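Synaptotagmin-1 (PDB 7AS6) helps maintain plasma membrane integrity during freezing and osmotic stress, and probably binds phospholipids with calcium through C2 domains, of which this is C2A. Local coordinates at residues V33-S38 with L74-Y79. Sequence-based numbering, arbitrary orientation.
Sequences VKIKLS and LEFSVY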
loop_
_atom_site.group_PDB
_atom_site.type_symbol
_atom_site.label_atom_id
_atom_site.label_comp_id
_atom_site.label_asym_id
_atom_site.label_seq_id
_atom_site.Cartn_x
_atom_site.Cartn_y
_atom_site.Cartn_z
ATOM N N VAL A 33 -1.740 -4.925 4.623
ATOM C CA VAL A 33 -1.965 -3.711 3.835
ATOM C C VAL A 33 -2.995 -3.986 2.741
ATOM O O VAL A 33 -2.907 -5.003 2.045
ATOM C CB VAL A 33 -0.645 -3.191 3.220
ATOM C CG1 VAL A 33 -0.852 -1.857 2.512
ATOM C CG2 VAL A 33 0.423 -3.059 4.300
ATOM N N LYS A 34 -3.969 -3.083 2.582
ATOM C CA LYS A 34 -4.835 -3.080 1.402
ATOM C C LYS A 34 -4.342 -2.028 0.408
ATOM O O LYS A 34 -3.960 -0.917 0.794
ATOM C CB LYS A 34 -6.309 -2.817 1.766
ATOM C CG LYS A 34 -6.971 -3.958 2.551
ATOM C CD LYS A 34 -8.487 -3.736 2.728
ATOM C CE LYS A 34 -9.124 -4.819 3.620
ATOM N NZ LYS A 34 -10.568 -4.564 3.958
ATOM N N ILE A 35 -4.320 -2.384 -0.872
ATOM C CA ILE A 35 -3.860 -1.470 -1.923
ATOM C C ILE A 35 -4.970 -1.359 -2.949
ATOM O O ILE A 35 -5.466 -2.378 -3.448
ATOM C CB ILE A 35 -2.557 -1.929 -2.597
ATOM C CG1 ILE A 35 -1.421 -2.102 -1.593
ATOM C CG2 ILE A 35 -2.148 -0.934 -3.689
ATOM C CD1 ILE A 35 -1.283 -3.528 -1.076
ATOM N N LYS A 36 -5.374 -0.134 -3.243
ATOM C CA LYS A 36 -6.396 0.135 -4.241
ATOM C C LYS A 36 -5.848 1.147 -5.237
ATOM O O LYS A 36 -5.055 2.020 -4.878
ATOM C CB LYS A 36 -7.677 0.669 -3.580
ATOM C CG LYS A 36 -8.874 0.799 -4.505
ATOM C CD LYS A 36 -9.290 -0.551 -5.087
ATOM C CE LYS A 36 -9.586 -0.439 -6.594
ATOM N NZ LYS A 36 -8.387 -0.715 -7.474
ATOM N N LEU A 37 -6.265 1.034 -6.489
ATOM C CA LEU A 37 -5.912 2.014 -7.506
ATOM C C LEU A 37 -7.166 2.784 -7.898
ATOM O O LEU A 37 -8.187 2.178 -8.240
ATOM C CB LEU A 37 -5.283 1.343 -8.726
ATOM C CG LEU A 37 -4.843 2.295 -9.841
ATOM C CD1 LEU A 37 -3.677 3.173 -9.407
ATOM C CD2 LEU A 37 -4.497 1.498 -11.074
ATOM N N SER A 38 -7.088 4.110 -7.833
ATOM C CA SER A 38 -8.254 4.936 -8.104
ATOM C C SER A 38 -8.718 4.750 -9.541
ATOM O O SER A 38 -7.950 4.356 -10.424
ATOM C CB SER A 38 -7.946 6.413 -7.855
ATOM O OG SER A 38 -6.928 6.880 -8.727
ATOM N N LEU A 74 -2.657 5.535 -6.116
ATOM C CA LEU A 74 -2.783 4.353 -5.279
ATOM C C LEU A 74 -3.154 4.781 -3.872
ATOM O O LEU A 74 -2.702 5.819 -3.389
ATOM C CB LEU A 74 -1.475 3.566 -5.250
ATOM C CG LEU A 74 -1.123 2.867 -6.560
ATOM C CD1 LEU A 74 0.356 2.579 -6.591
ATOM C CD2 LEU A 74 -1.925 1.576 -6.701
ATOM N N GLU A 75 -3.976 3.982 -3.211
ATOM C CA GLU A 75 -4.275 4.184 -1.802
ATOM C C GLU A 75 -3.816 2.955 -1.036
ATOM O O GLU A 75 -4.225 1.837 -1.358
ATOM C CB GLU A 75 -5.761 4.421 -1.600
ATOM C CG GLU A 75 -6.107 4.981 -0.249
ATOM C CD GLU A 75 -7.589 4.850 0.046
ATOM O OE1 GLU A 75 -8.058 3.695 0.175
ATOM O OE2 GLU A 75 -8.282 5.891 0.131
ATOM N N PHE A 76 -2.934 3.156 -0.064
ATOM C CA PHE A 76 -2.490 2.099 0.829
ATOM C C PHE A 76 -3.150 2.275 2.189
ATOM O O PHE A 76 -3.187 3.382 2.737
ATOM C CB PHE A 76 -0.979 2.116 1.000
ATOM C CG PHE A 76 -0.222 2.025 -0.296
ATOM C CD1 PHE A 76 0.247 0.797 -0.755
ATOM C CD2 PHE A 76 0.007 3.156 -1.057
ATOM C CE1 PHE A 76 0.946 0.703 -1.968
ATOM C CE2 PHE A 76 0.701 3.077 -2.275
ATOM C CZ PHE A 76 1.175 1.842 -2.721
ATOM N N SER A 77 -3.660 1.186 2.744
ATOM C CA SER A 77 -4.303 1.244 4.051
ATOM C C SER A 77 -3.774 0.107 4.897
ATOM O O SER A 77 -3.836 -1.058 4.492
ATOM C CB SER A 77 -5.813 1.170 3.912
ATOM O OG SER A 77 -6.265 2.266 3.144
ATOM N N VAL A 78 -3.232 0.441 6.046
ATOM C CA VAL A 78 -2.735 -0.566 6.960
ATOM C C VAL A 78 -3.838 -0.891 7.964
ATOM O O VAL A 78 -4.395 0.009 8.604
ATOM C CB VAL A 78 -1.457 -0.086 7.660
ATOM C CG1 VAL A 78 -0.919 -1.189 8.548
ATOM C CG2 VAL A 78 -0.408 0.339 6.609
ATOM N N TYR A 79 -4.192 -2.170 8.052
ATOM C CA TYR A 79 -5.214 -2.675 8.956
ATOM C C TYR A 79 -4.573 -3.610 9.959
ATOM O O TYR A 79 -3.529 -4.206 9.701
ATOM C CB TYR A 79 -6.298 -3.467 8.216
ATOM C CG TYR A 79 -7.240 -2.643 7.395
ATOM C CD1 TYR A 79 -8.488 -2.312 7.882
ATOM C CD2 TYR A 79 -6.891 -2.198 6.131
ATOM C CE1 TYR A 79 -9.366 -1.561 7.141
ATOM C CE2 TYR A 79 -7.773 -1.437 5.377
ATOM C CZ TYR A 79 -9.012 -1.130 5.893
ATOM O OH TYR A 79 -9.910 -0.375 5.168
#
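The end of K34 lies over one face of the Y79 ring, CE toward the rim. Its CD comes 3.6 Å from Y79 CE2, and its NZ sits 4.5 Å from the ring centroid in a cation-pi contact, 20° off the ring normal. K34 CG is anti to the carbonyl carbon (chi1 -68°), and the chain beyond it is extended, which carries the ammonium over the ring. The two backbones pair antiparallel. K34 and S77 exchange two hydrogen bonds, K34 N to S77 O at 2.8 Å being one of them. K36 and E75 do the same, with E75 N to K36 O nearly straight (168°). K36 NZ curls round to hydrogen-bond L37 O (3.0 Å) from the side of the C=O. This is the middle pair of one sheet of the C2 beta sandwich. V33, I35, L37, L74, F76 and V78 face the core. There I35 CG1 meets F76 CD1 at 3.4 Å, and L37 CD1 meets L74 CD2 at 3.6 Å. F62 and F64 of the opposing sheet pack on I35, while V12 packs on L74 and F76. K34, K36, E75 and S77 form the other face. Y79 OH is hydrogen-bonded to K89 NZ. Next in sequence is D80, a ligand of a bound cadmium ion and a calcium ligand by similarity.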